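Local coordinates for nucleoporin NUP82 (Chaetomium thermophilum, PDB 5CWW), which probably serves as a structural component of the nuclear pore complex, here represented by its N-terminal beta-propeller part, at residues H19-P24 with S579-P585; H181-V185 with L287-T293; N339-K343 with E355-R359. One frame throughout, in Å; residues are numbered along the deposited sequence.

Overall arrangement
Three contacts, two of them between parts far apart in sequence, help shape the N-terminal domain of NUP82, whose succession of small antiparallel sheets fits a beta-propeller. Interaction 1 joins the start of the modelled chain to its last sheet, across 555 residues, and the other two are nested inside the loop it closes. It lies on the opposite side of the chain's centre from them, its centre about 36 Å from that of interaction 2 and about 46 Å from that of interaction 3. Interactions 2 and 3 touch, with centres about 11 Å apart, because strands 291-292 and 354-358 are neighbours in one small sheet. There W292 N lies 2.8 Å from Y357 O, a probable hydrogen bond.

Interaction 1: residues H19-P24 with S579-P585; sequences HKLFAP and SATQTDP
The backbones approach closely where A23 passes T583, their CA atoms 4.7 Å apart, yet no hydrogen bond joins the two segments; a CA-H...O contact runs there from A23 CA to T583 O. On one side lies the end of a 3-10 segment, where H19 O accepts from both F22 N and A23 N. On the other, the chain turns between strands 576-580 and 585-589.

F22 carries most of the contact. Its CG is anti to the carbonyl carbon (chi1 -51°), which carries the ring over P585, and P585 CB sits 3.4 Å from the ring centroid, almost exactly on the normal. This is a CH-pi contact centred on one face. A580 CB adds an apolar touch to the same ring, 3.7 Å from F22 CD2. H19 reaches in beside it: P585 CD packs near the edge of the imidazole, 3.7 Å from H19 ND1, while D584 OD1 lies in the ring plane, 3.7 Å from H19 CE1. The ring's ND1 is engaged by L12 O of the same chain. At the periphery P24 CG meets T583 CG2.

The turn has its own polar support, since T581 OG1 accepts from D584 N at 2.8 Å and from T583 N at 3.3 Å, an ST turn and ST motif together. The N-terminal segment is thus packed on the last sheet of what is probably a beta-propeller by ring-to-proline and methyl contacts, whereas the polar bonds run within each segment or to other parts of the chain, such as L12; the contact itself is largely apolar.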
ATOM      1  N   HIS B  19     -12.108 -22.809 -22.026  1.00 82.95           N
ATOM      2  CA  HIS B  19     -11.931 -21.522 -22.689  1.00 86.28           C
ATOM      3  C   HIS B  19     -13.055 -20.551 -22.333  1.00 89.46           C
ATOM      4  O   HIS B  19     -12.909 -19.339 -22.490  1.00 86.12           O
ATOM      5  CB  HIS B  19     -11.861 -21.702 -24.206  1.00 88.62           C
ATOM      6  CG  HIS B  19     -11.558 -20.437 -24.948  1.00 87.82           C
ATOM      7  ND1 HIS B  19     -10.341 -19.798 -24.867  1.00 85.43           N
ATOM      8  CD2 HIS B  19     -12.320 -19.690 -25.783  1.00 89.07           C
ATOM      9  CE1 HIS B  19     -10.363 -18.712 -25.619  1.00 85.96           C
ATOM     10  NE2 HIS B  19     -11.553 -18.623 -26.186  1.00 88.08           N
ATOM     11  N   LYS B  20     -14.173 -21.087 -21.852  1.00 91.24           N
ATOM     12  CA  LYS B  20     -15.318 -20.261 -21.487  1.00 92.94           C
ATOM     13  C   LYS B  20     -14.975 -19.310 -20.345  1.00 87.25           C
ATOM     14  O   LYS B  20     -15.603 -18.263 -20.189  1.00 86.25           O
ATOM     15  CB  LYS B  20     -16.505 -21.143 -21.089  1.00 97.77           C
ATOM     16  CG  LYS B  20     -17.074 -21.974 -22.229  1.00103.59           C
ATOM     17  CD  LYS B  20     -18.294 -22.767 -21.781  1.00106.78           C
ATOM     18  CE  LYS B  20     -18.878 -23.593 -22.919  1.00111.73           C
ATOM     19  NZ  LYS B  20     -19.376 -22.747 -24.039  1.00115.12           N
ATOM     20  N   LEU B  21     -13.977 -19.680 -19.550  1.00 82.89           N
ATOM     21  CA  LEU B  21     -13.534 -18.857 -18.431  1.00 79.15           C
ATOM     22  C   LEU B  21     -12.956 -17.518 -18.885  1.00 76.90           C
ATOM     23  O   LEU B  21     -12.927 -16.558 -18.115  1.00 74.79           O
ATOM     24  CB  LEU B  21     -12.487 -19.606 -17.603  1.00 79.02           C
ATOM     25  CG  LEU B  21     -12.987 -20.803 -16.794  1.00 80.66           C
ATOM     26  CD1 LEU B  21     -11.817 -21.642 -16.311  1.00 81.42           C
ATOM     27  CD2 LEU B  21     -13.825 -20.336 -15.615  1.00 80.33           C
ATOM     28  N   PHE B  22     -12.505 -17.460 -20.136  1.00 77.00           N
ATOM     29  CA  PHE B  22     -11.761 -16.308 -20.634  1.00 77.48           C
ATOM     30  C   PHE B  22     -12.463 -15.587 -21.783  1.00 84.65           C
ATOM     31  O   PHE B  22     -12.352 -14.370 -21.915  1.00 80.10           O
ATOM     32  CB  PHE B  22     -10.370 -16.757 -21.088  1.00 76.37           C
ATOM     33  CG  PHE B  22      -9.632 -17.560 -20.055  1.00 74.44           C
ATOM     34  CD1 PHE B  22      -9.765 -18.938 -20.008  1.00 76.12           C
ATOM     35  CD2 PHE B  22      -8.815 -16.937 -19.125  1.00 72.46           C
ATOM     36  CE1 PHE B  22      -9.091 -19.683 -19.058  1.00 75.42           C
ATOM     37  CE2 PHE B  22      -8.137 -17.675 -18.171  1.00 71.95           C
ATOM     38  CZ  PHE B  22      -8.276 -19.050 -18.138  1.00 73.10           C
ATOM     39  N   ALA B  23     -13.185 -16.338 -22.610  1.00 95.92           N
ATOM     40  CA  ALA B  23     -13.845 -15.763 -23.780  1.00107.04           C
ATOM     41  C   ALA B  23     -15.010 -14.864 -23.369  1.00112.43           C
ATOM     42  O   ALA B  23     -15.681 -15.143 -22.382  1.00112.63           O
ATOM     43  CB  ALA B  23     -14.333 -16.865 -24.702  1.00110.70           C
ATOM     44  N   PRO B  24     -15.271 -13.793 -24.138  1.00114.59           N
ATOM     45  CA  PRO B  24     -16.384 -12.906 -23.795  1.00115.93           C
ATOM     46  C   PRO B  24     -17.709 -13.359 -24.400  1.00119.94           C
ATOM     47  O   PRO B  24     -18.730 -13.283 -23.718  1.00119.71           O
ATOM     48  CB  PRO B  24     -15.949 -11.563 -24.385  1.00117.28           C
ATOM     49  CG  PRO B  24     -14.994 -11.915 -25.512  1.00118.49           C
ATOM     50  CD  PRO B  24     -14.621 -13.374 -25.392  1.00117.75           C
ATOM     51  N   SER B 579      -2.238 -16.249 -16.889  1.00 65.13           N
ATOM     52  CA  SER B 579      -2.643 -14.874 -17.156  1.00 63.41           C
ATOM     53  C   SER B 579      -3.749 -14.902 -18.199  1.00 63.83           C
ATOM     54  O   SER B 579      -4.281 -15.967 -18.511  1.00 65.35           O
ATOM     55  CB  SER B 579      -1.459 -14.030 -17.633  1.00 63.38           C
ATOM     56  OG  SER B 579      -1.828 -12.669 -17.788  1.00 62.81           O
ATOM     57  N   ALA B 580      -4.098 -13.743 -18.745  1.00 61.08           N
ATOM     58  CA  ALA B 580      -5.158 -13.684 -19.742  1.00 62.48           C
ATOM     59  C   ALA B 580      -5.216 -12.337 -20.439  1.00 67.80           C
ATOM     60  O   ALA B 580      -4.925 -11.300 -19.842  1.00 68.31           O
ATOM     61  CB  ALA B 580      -6.509 -13.988 -19.098  1.00 61.00           C
ATOM     62  N   THR B 581      -5.591 -12.367 -21.712  1.00 73.71           N
ATOM     63  CA  THR B 581      -5.916 -11.156 -22.449  1.00 77.09           C
ATOM     64  C   THR B 581      -7.391 -10.855 -22.214  1.00 83.68           C
ATOM     65  O   THR B 581      -8.027 -11.479 -21.364  1.00 80.97           O
ATOM     66  CB  THR B 581      -5.640 -11.304 -23.955  1.00 77.81           C
ATOM     67  OG1 THR B 581      -6.474 -12.334 -24.500  1.00 79.09           O
ATOM     68  CG2 THR B 581      -4.179 -11.652 -24.201  1.00 78.14           C
ATOM     69  N   GLN B 582      -7.936  -9.904 -22.964  1.00 92.80           N
ATOM     70  CA  GLN B 582      -9.351  -9.569 -22.852  1.00 99.33           C
ATOM     71  C   GLN B 582     -10.229 -10.739 -23.286  1.00101.87           C
ATOM     72  O   GLN B 582     -11.396 -10.823 -22.900  1.00102.61           O
ATOM     73  CB  GLN B 582      -9.682  -8.335 -23.695  1.00105.74           C
ATOM     74  CG  GLN B 582      -8.932  -7.074 -23.294  1.00106.63           C
ATOM     75  CD  GLN B 582      -9.444  -6.474 -21.999  1.00108.26           C
ATOM     76  OE1 GLN B 582      -9.276  -7.052 -20.924  1.00107.37           O
ATOM     77  NE2 GLN B 582     -10.075  -5.311 -22.096  1.00109.02           N
ATOM     78  N   THR B 583      -9.659 -11.645 -24.078  1.00102.88           N
ATOM     79  CA  THR B 583     -10.425 -12.718 -24.706  1.00102.31           C
ATOM     80  C   THR B 583      -9.834 -14.110 -24.481  1.00 98.82           C
ATOM     81  O   THR B 583     -10.575 -15.076 -24.294  1.00103.57           O
ATOM     82  CB  THR B 583     -10.539 -12.490 -26.224  1.00105.20           C
ATOM     83  OG1 THR B 583      -9.242 -12.588 -26.824  1.00104.17           O
ATOM     84  CG2 THR B 583     -11.128 -11.117 -26.516  1.00104.81           C
ATOM     85  N   ASP B 584      -8.508 -14.210 -24.497  1.00 94.36           N
ATOM     86  CA  ASP B 584      -7.837 -15.508 -24.483  1.00 88.55           C
ATOM     87  C   ASP B 584      -6.979 -15.717 -23.237  1.00 78.62           C
ATOM     88  O   ASP B 584      -6.558 -14.752 -22.601  1.00 75.38           O
ATOM     89  CB  ASP B 584      -6.966 -15.652 -25.728  1.00 91.72           C
ATOM     90  CG  ASP B 584      -7.722 -15.343 -27.002  1.00 96.83           C
ATOM     91  OD1 ASP B 584      -8.928 -15.657 -27.066  1.00 98.37           O
ATOM     92  OD2 ASP B 584      -7.113 -14.778 -27.934  1.00 99.44           O
ATOM     93  N   PRO B 585      -6.716 -16.988 -22.887  1.00 72.46           N
ATOM     94  CA  PRO B 585      -5.888 -17.304 -21.720  1.00 68.28           C
ATOM     95  C   PRO B 585      -4.404 -17.372 -22.043  1.00 66.93           C
ATOM     96  O   PRO B 585      -4.021 -17.441 -23.211  1.00 68.14           O
ATOM     97  CB  PRO B 585      -6.401 -18.678 -21.300  1.00 69.28           C
ATOM     98  CG  PRO B 585      -6.799 -19.316 -22.579  1.00 72.74           C
ATOM     99  CD  PRO B 585      -7.291 -18.207 -23.484  1.00 74.32           C
TER

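Interaction 2: residues H181-V185 with L287-T293; sequences HPLGV and LLPQRWT
H181 meets L287 through a straight hydrogen bond, NE2 to O at 2.6 Å with an N-H...O angle of 173°. The imidazole is gripped at both nitrogens: L183 N donates to ND1 at 3.1 Å, and both partners lie close to the ring plane, so the ring is fixed in rotation as well as in position. With CG anti to the backbone N (chi1 -159°), the ring is brought against P289, whose CD stands over one face, 3.7 Å from the centroid and displaced toward the rim.

L183 follows in the type I turn from H181 to G184. Its CD1 touches both L288 CD2 and W292 CE3, 3.9 Å from each, and the side chain runs alongside the indole, while L288 CD1 covers a face of that indole. W292 NE1 is bound to T358 O. V185 sends CG2 toward T293 OG1 and the backbone of R291, and a water joins V185 N to R291 O.

L183 O accepts from T293 N at 2.7 Å, in the carbonyl plane. The contact connects a loop of one probable propeller sheet, between strands 175-180 and 189-194, to the segment that leads into and includes strand 291-292 of another small sheet. Because ND1 accepts, the bond at NE2 implies a proton on that nitrogen, and a buried histidine thereby orders two backbones amid aliphatic packing.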
ATOM      1  N   HIS B 181      -4.933  -9.199   6.375  1.00 50.00           N
ATOM      2  CA  HIS B 181      -3.896  -9.102   7.395  1.00 48.84           C
ATOM      3  C   HIS B 181      -3.322 -10.490   7.697  1.00 48.35           C
ATOM      4  O   HIS B 181      -4.078 -11.417   7.973  1.00 50.85           O
ATOM      5  CB  HIS B 181      -4.439  -8.466   8.674  1.00 49.58           C
ATOM      6  CG  HIS B 181      -3.371  -7.897   9.555  1.00 47.43           C
ATOM      7  ND1 HIS B 181      -2.425  -8.681  10.177  1.00 49.43           N
ATOM      8  CD2 HIS B 181      -3.084  -6.620   9.898  1.00 47.67           C
ATOM      9  CE1 HIS B 181      -1.609  -7.913  10.876  1.00 48.31           C
ATOM     10  NE2 HIS B 181      -1.988  -6.658  10.725  1.00 47.40           N
ATOM     11  N   PRO B 182      -1.986 -10.641   7.636  1.00 48.09           N
ATOM     12  CA  PRO B 182      -1.352 -11.944   7.875  1.00 48.23           C
ATOM     13  C   PRO B 182      -1.703 -12.562   9.228  1.00 48.22           C
ATOM     14  O   PRO B 182      -1.620 -13.780   9.385  1.00 48.63           O
ATOM     15  CB  PRO B 182       0.148 -11.623   7.817  1.00 48.94           C
ATOM     16  CG  PRO B 182       0.253 -10.379   7.035  1.00 47.81           C
ATOM     17  CD  PRO B 182      -0.996  -9.604   7.292  1.00 46.44           C
ATOM     18  N   LEU B 183      -2.079 -11.725  10.190  1.00 49.23           N
ATOM     19  CA  LEU B 183      -2.319 -12.172  11.559  1.00 51.85           C
ATOM     20  C   LEU B 183      -3.791 -12.060  11.947  1.00 51.70           C
ATOM     21  O   LEU B 183      -4.143 -12.218  13.114  1.00 55.14           O
ATOM     22  CB  LEU B 183      -1.466 -11.358  12.532  1.00 53.84           C
ATOM     23  CG  LEU B 183       0.036 -11.326  12.234  1.00 54.43           C
ATOM     24  CD1 LEU B 183       0.759 -10.465  13.259  1.00 57.97           C
ATOM     25  CD2 LEU B 183       0.622 -12.728  12.199  1.00 56.57           C
ATOM     26  N   GLY B 184      -4.645 -11.790  10.967  1.00 48.70           N
ATOM     27  CA  GLY B 184      -6.070 -11.660  11.217  1.00 47.11           C
ATOM     28  C   GLY B 184      -6.698 -12.970  11.649  1.00 50.47           C
ATOM     29  O   GLY B 184      -6.401 -14.020  11.085  1.00 50.43           O
ATOM     30  N   VAL B 185      -7.561 -12.907  12.660  1.00 52.13           N
ATOM     31  CA  VAL B 185      -8.272 -14.088  13.146  1.00 55.98           C
ATOM     32  C   VAL B 185      -9.079 -14.712  12.009  1.00 56.08           C
ATOM     33  O   VAL B 185      -9.822 -14.018  11.315  1.00 53.47           O
ATOM     34  CB  VAL B 185      -9.210 -13.741  14.320  1.00 59.38           C
ATOM     35  CG1 VAL B 185      -9.913 -14.990  14.842  1.00 62.90           C
ATOM     36  CG2 VAL B 185      -8.431 -13.065  15.442  1.00 62.07           C
ATOM     37  N   LEU B 287       0.984  -2.471  12.817  1.00 51.99           N
ATOM     38  CA  LEU B 287      -0.416  -2.310  12.441  1.00 48.87           C
ATOM     39  C   LEU B 287      -1.170  -3.612  12.687  1.00 46.30           C
ATOM     40  O   LEU B 287      -0.945  -4.604  11.991  1.00 49.13           O
ATOM     41  CB  LEU B 287      -0.538  -1.893  10.974  1.00 49.28           C
ATOM     42  CG  LEU B 287      -1.962  -1.640  10.471  1.00 50.38           C
ATOM     43  CD1 LEU B 287      -2.585  -0.441  11.175  1.00 50.76           C
ATOM     44  CD2 LEU B 287      -1.971  -1.443   8.964  1.00 50.75           C
ATOM     45  N   LEU B 288      -2.057  -3.599  13.677  1.00 44.42           N
ATOM     46  CA  LEU B 288      -2.815  -4.787  14.056  1.00 45.13           C
ATOM     47  C   LEU B 288      -4.313  -4.504  14.117  1.00 50.21           C
ATOM     48  O   LEU B 288      -4.725  -3.400  14.478  1.00 50.94           O
ATOM     49  CB  LEU B 288      -2.337  -5.310  15.413  1.00 43.77           C
ATOM     50  CG  LEU B 288      -0.981  -6.017  15.460  1.00 44.09           C
ATOM     51  CD1 LEU B 288      -0.566  -6.243  16.905  1.00 47.43           C
ATOM     52  CD2 LEU B 288      -1.028  -7.339  14.714  1.00 42.88           C
ATOM     53  N   PRO B 289      -5.139  -5.500  13.765  1.00 56.19           N
ATOM     54  CA  PRO B 289      -6.567  -5.369  14.073  1.00 57.07           C
ATOM     55  C   PRO B 289      -6.805  -5.490  15.577  1.00 55.79           C
ATOM     56  O   PRO B 289      -5.856  -5.764  16.313  1.00 57.20           O
ATOM     57  CB  PRO B 289      -7.208  -6.529  13.301  1.00 59.67           C
ATOM     58  CG  PRO B 289      -6.106  -7.485  13.038  1.00 59.89           C
ATOM     59  CD  PRO B 289      -4.854  -6.686  12.940  1.00 58.09           C
ATOM     60  N   GLN B 290      -8.040  -5.278  16.024  1.00 53.90           N
ATOM     61  CA  GLN B 290      -8.360  -5.327  17.450  1.00 53.05           C
ATOM     62  C   GLN B 290      -7.975  -6.666  18.062  1.00 52.95           C
ATOM     63  O   GLN B 290      -7.591  -6.738  19.229  1.00 51.69           O
ATOM     64  CB  GLN B 290      -9.851  -5.073  17.676  1.00 57.57           C
ATOM     65  CG  GLN B 290     -10.295  -3.673  17.313  1.00 61.36           C
ATOM     66  CD  GLN B 290     -11.752  -3.416  17.640  1.00 67.39           C
ATOM     67  OE1 GLN B 290     -12.092  -2.401  18.251  1.00 70.58           O
ATOM     68  NE2 GLN B 290     -12.623  -4.328  17.227  1.00 68.22           N
ATOM     69  N   ARG B 291      -8.088  -7.721  17.264  1.00 56.40           N
ATOM     70  CA  ARG B 291      -7.721  -9.063  17.694  1.00 61.61           C
ATOM     71  C   ARG B 291      -6.858  -9.712  16.621  1.00 60.63           C
ATOM     72  O   ARG B 291      -7.087  -9.502  15.431  1.00 59.89           O
ATOM     73  CB  ARG B 291      -8.972  -9.898  17.969  1.00 69.42           C
ATOM     74  CG  ARG B 291      -9.612  -9.615  19.318  1.00 75.41           C
ATOM     75  CD  ARG B 291     -10.997 -10.231  19.423  1.00 84.96           C
ATOM     76  NE  ARG B 291     -12.032  -9.338  18.905  1.00 91.45           N
ATOM     77  CZ  ARG B 291     -12.659  -8.409  19.623  1.00 96.85           C
ATOM     78  NH1 ARG B 291     -12.367  -8.233  20.906  1.00 98.97           N
ATOM     79  NH2 ARG B 291     -13.585  -7.649  19.056  1.00 98.36           N
ATOM     80  N   TRP B 292      -5.870 -10.496  17.040  1.00 58.37           N
ATOM     81  CA  TRP B 292      -4.895 -11.054  16.107  1.00 56.46           C
ATOM     82  C   TRP B 292      -4.385 -12.424  16.554  1.00 56.91           C
ATOM     83  O   TRP B 292      -4.430 -12.765  17.736  1.00 58.38           O
ATOM     84  CB  TRP B 292      -3.718 -10.086  15.934  1.00 56.91           C
ATOM     85  CG  TRP B 292      -3.031  -9.712  17.218  1.00 58.07           C
ATOM     86  CD1 TRP B 292      -3.565  -9.015  18.264  1.00 59.59           C
ATOM     87  CD2 TRP B 292      -1.676 -10.002  17.582  1.00 59.52           C
ATOM     88  NE1 TRP B 292      -2.629  -8.861  19.258  1.00 61.38           N
ATOM     89  CE2 TRP B 292      -1.461  -9.458  18.864  1.00 61.81           C
ATOM     90  CE3 TRP B 292      -0.624 -10.672  16.950  1.00 59.66           C
ATOM     91  CZ2 TRP B 292      -0.240  -9.564  19.525  1.00 62.19           C
ATOM     92  CZ3 TRP B 292       0.589 -10.776  17.609  1.00 61.46           C
ATOM     93  CH2 TRP B 292       0.770 -10.225  18.882  1.00 62.13           C
ATOM     94  N   THR B 293      -3.909 -13.198  15.584  1.00 60.03           N
ATOM     95  CA  THR B 293      -3.429 -14.558  15.812  1.00 62.10           C
ATOM     96  C   THR B 293      -1.988 -14.693  15.325  1.00 61.38           C
ATOM     97  O   THR B 293      -1.744 -14.706  14.121  1.00 60.98           O
ATOM     98  CB  THR B 293      -4.304 -15.593  15.084  1.00 67.85           C
ATOM     99  OG1 THR B 293      -5.640 -15.531  15.594  1.00 70.12           O
ATOM    100  CG2 THR B 293      -3.755 -17.006  15.273  1.00 68.25           C
TER
HETATM  101  O   HOH W   1      -8.369 -10.134  13.247  1.00 53.87           O

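Interaction 3: residues N339-K343 with E355-R359; sequences NQEPK and EVYTR
Q340 opens the contact by reaching across to T358, where its OE1 accepts from T358 N at 2.7 Å. An extended chain with CG anti to the backbone N (chi1 -176°) brings the amide there; OE1 also comes within 3.2 Å of Y357 CB, and NE2 is bound to E336 O in the preceding helix 321-338. T358 N is thus bonded by a side chain, ahead of the strand pairing.

P342 comes next and lies over the Y357 ring, its CB 3.8 Å from the centroid and 19° off the normal, a CH-pi contact set toward the rim. P342 CB also packs on E355 CB, while Y357 OH donates to E355 OE1 at 2.9 Å from above the carboxylate plane. Replacing Y357 by an alanine removes both ring and hydroxyl, which is likely to leave a gap under P342 and E355 OE1 without this donor.

K343 then forms an antiparallel hydrogen-bonded pair with V356: K343 N donates to V356 O at 3.0 Å, and V356 N to K343 O at 2.7 Å. These residues join the consecutive antiparallel strands 343-345 and 354-358, and the Q340 amide, bonded at both ends, ties the end of helix 321-338 to the same small sheet.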
ATOM      1  N   ASN B 339       0.968  -9.704  30.048  1.00105.78           N
ATOM      2  CA  ASN B 339      -0.098  -9.723  31.045  1.00111.37           C
ATOM      3  C   ASN B 339      -1.450 -10.003  30.404  1.00109.57           C
ATOM      4  O   ASN B 339      -2.466  -9.429  30.794  1.00111.64           O
ATOM      5  CB  ASN B 339      -0.145  -8.395  31.803  1.00118.03           C
ATOM      6  CG  ASN B 339       1.157  -8.084  32.512  1.00121.51           C
ATOM      7  OD1 ASN B 339       1.823  -8.979  33.034  1.00124.47           O
ATOM      8  ND2 ASN B 339       1.529  -6.809  32.534  1.00122.11           N
ATOM      9  N   GLN B 340      -1.449 -10.889  29.413  1.00 99.55           N
ATOM     10  CA  GLN B 340      -2.651 -11.209  28.656  1.00 88.41           C
ATOM     11  C   GLN B 340      -2.758 -12.711  28.422  1.00 90.09           C
ATOM     12  O   GLN B 340      -1.811 -13.347  27.961  1.00 85.15           O
ATOM     13  CB  GLN B 340      -2.648 -10.457  27.323  1.00 84.09           C
ATOM     14  CG  GLN B 340      -3.903 -10.651  26.488  1.00 84.38           C
ATOM     15  CD  GLN B 340      -3.820  -9.974  25.131  1.00 83.19           C
ATOM     16  OE1 GLN B 340      -4.347 -10.484  24.144  1.00 83.44           O
ATOM     17  NE2 GLN B 340      -3.170  -8.815  25.078  1.00 82.57           N
ATOM     18  N   GLU B 341      -3.920 -13.268  28.747  1.00105.24           N
ATOM     19  CA  GLU B 341      -4.188 -14.681  28.509  1.00114.53           C
ATOM     20  C   GLU B 341      -4.874 -14.840  27.157  1.00110.72           C
ATOM     21  O   GLU B 341      -5.960 -14.302  26.947  1.00115.99           O
ATOM     22  CB  GLU B 341      -5.065 -15.266  29.619  1.00129.91           C
ATOM     23  CG  GLU B 341      -4.375 -15.382  30.970  1.00140.36           C
ATOM     24  CD  GLU B 341      -3.222 -16.370  30.956  1.00147.54           C
ATOM     25  OE1 GLU B 341      -2.301 -16.218  31.786  1.00150.76           O
ATOM     26  OE2 GLU B 341      -3.238 -17.300  30.122  1.00149.32           O
ATOM     27  N   PRO B 342      -4.244 -15.583  26.230  1.00102.79           N
ATOM     28  CA  PRO B 342      -4.825 -15.714  24.891  1.00 95.64           C
ATOM     29  C   PRO B 342      -6.083 -16.569  24.876  1.00118.37           C
ATOM     30  O   PRO B 342      -6.122 -17.629  25.501  1.00105.33           O
ATOM     31  CB  PRO B 342      -3.707 -16.379  24.089  1.00 88.37           C
ATOM     32  CG  PRO B 342      -2.946 -17.161  25.094  1.00 89.32           C
ATOM     33  CD  PRO B 342      -3.002 -16.364  26.365  1.00 88.04           C
ATOM     34  N   LYS B 343      -7.101 -16.099  24.164  1.00144.05           N
ATOM     35  CA  LYS B 343      -8.331 -16.857  24.003  1.00140.56           C
ATOM     36  C   LYS B 343      -8.210 -17.861  22.863  1.00140.74           C
ATOM     37  O   LYS B 343      -7.449 -17.670  21.914  1.00142.91           O
ATOM     38  CB  LYS B 343      -9.521 -15.923  23.772  1.00129.31           C
ATOM     39  CG  LYS B 343      -9.808 -15.010  24.955  1.00119.31           C
ATOM     40  CD  LYS B 343     -10.602 -13.780  24.553  1.00104.59           C
ATOM     41  CE  LYS B 343     -12.080 -14.109  24.402  1.00 95.05           C
ATOM     42  NZ  LYS B 343     -12.727 -14.406  25.713  1.00 95.86           N
ATOM     43  N   GLU B 355      -4.406 -19.616  19.452  1.00103.81           N
ATOM     44  CA  GLU B 355      -4.337 -18.478  20.357  1.00 93.16           C
ATOM     45  C   GLU B 355      -4.776 -17.173  19.703  1.00 85.66           C
ATOM     46  O   GLU B 355      -4.387 -16.870  18.575  1.00 78.45           O
ATOM     47  CB  GLU B 355      -2.910 -18.330  20.890  1.00 91.57           C
ATOM     48  CG  GLU B 355      -2.431 -19.518  21.710  1.00 93.58           C
ATOM     49  CD  GLU B 355      -1.043 -19.312  22.285  1.00 93.55           C
ATOM     50  OE1 GLU B 355      -0.354 -18.359  21.860  1.00 91.46           O
ATOM     51  OE2 GLU B 355      -0.640 -20.102  23.165  1.00 96.10           O
ATOM     52  N   VAL B 356      -5.584 -16.406  20.429  1.00 79.98           N
ATOM     53  CA  VAL B 356      -6.063 -15.115  19.954  1.00 74.25           C
ATOM     54  C   VAL B 356      -5.769 -14.044  20.995  1.00 70.65           C
ATOM     55  O   VAL B 356      -6.211 -14.136  22.140  1.00 72.84           O
ATOM     56  CB  VAL B 356      -7.577 -15.139  19.661  1.00 74.19           C
ATOM     57  CG1 VAL B 356      -8.047 -13.785  19.141  1.00 71.94           C
ATOM     58  CG2 VAL B 356      -7.905 -16.237  18.660  1.00 74.41           C
ATOM     59  N   TYR B 357      -5.021 -13.027  20.579  1.00 64.99           N
ATOM     60  CA  TYR B 357      -4.680 -11.903  21.439  1.00 62.76           C
ATOM     61  C   TYR B 357      -5.430 -10.654  20.998  1.00 61.46           C
ATOM     62  O   TYR B 357      -5.911 -10.577  19.869  1.00 60.17           O
ATOM     63  CB  TYR B 357      -3.175 -11.631  21.413  1.00 62.51           C
ATOM     64  CG  TYR B 357      -2.317 -12.771  21.911  1.00 67.70           C
ATOM     65  CD1 TYR B 357      -2.006 -13.843  21.087  1.00 69.25           C
ATOM     66  CD2 TYR B 357      -1.803 -12.764  23.201  1.00 70.92           C
ATOM     67  CE1 TYR B 357      -1.217 -14.884  21.538  1.00 71.51           C
ATOM     68  CE2 TYR B 357      -1.012 -13.800  23.660  1.00 73.54           C
ATOM     69  CZ  TYR B 357      -0.720 -14.856  22.824  1.00 74.47           C
ATOM     70  OH  TYR B 357       0.065 -15.891  23.277  1.00 77.64           O
ATOM     71  N   THR B 358      -5.525  -9.681  21.898  1.00 60.99           N
ATOM     72  CA  THR B 358      -6.078  -8.377  21.560  1.00 61.16           C
ATOM     73  C   THR B 358      -4.933  -7.406  21.319  1.00 58.89           C
ATOM     74  O   THR B 358      -3.826  -7.603  21.821  1.00 57.42           O
ATOM     75  CB  THR B 358      -6.992  -7.826  22.668  1.00 63.47           C
ATOM     76  OG1 THR B 358      -6.195  -7.370  23.769  1.00 65.01           O
ATOM     77  CG2 THR B 358      -7.964  -8.895  23.147  1.00 65.20           C
ATOM     78  N   ARG B 359      -5.194  -6.366  20.535  1.00 59.85           N
ATOM     79  CA  ARG B 359      -4.173  -5.369  20.251  1.00 59.49           C
ATOM     80  C   ARG B 359      -3.840  -4.596  21.521  1.00 59.19           C
ATOM     81  O   ARG B 359      -4.746  -4.171  22.237  1.00 61.55           O
ATOM     82  CB  ARG B 359      -4.641  -4.398  19.169  1.00 61.59           C
ATOM     83  CG  ARG B 359      -3.571  -3.417  18.717  1.00 63.21           C
ATOM     84  CD  ARG B 359      -4.180  -2.092  18.305  1.00 65.08           C
ATOM     85  NE  ARG B 359      -5.057  -2.224  17.144  1.00 66.44           N
ATOM     86  CZ  ARG B 359      -6.374  -2.034  17.149  1.00 67.86           C
ATOM     87  NH1 ARG B 359      -7.017  -1.701  18.260  1.00 68.94           N
ATOM     88  NH2 ARG B 359      -7.057  -2.184  16.024  1.00 65.48           N
TER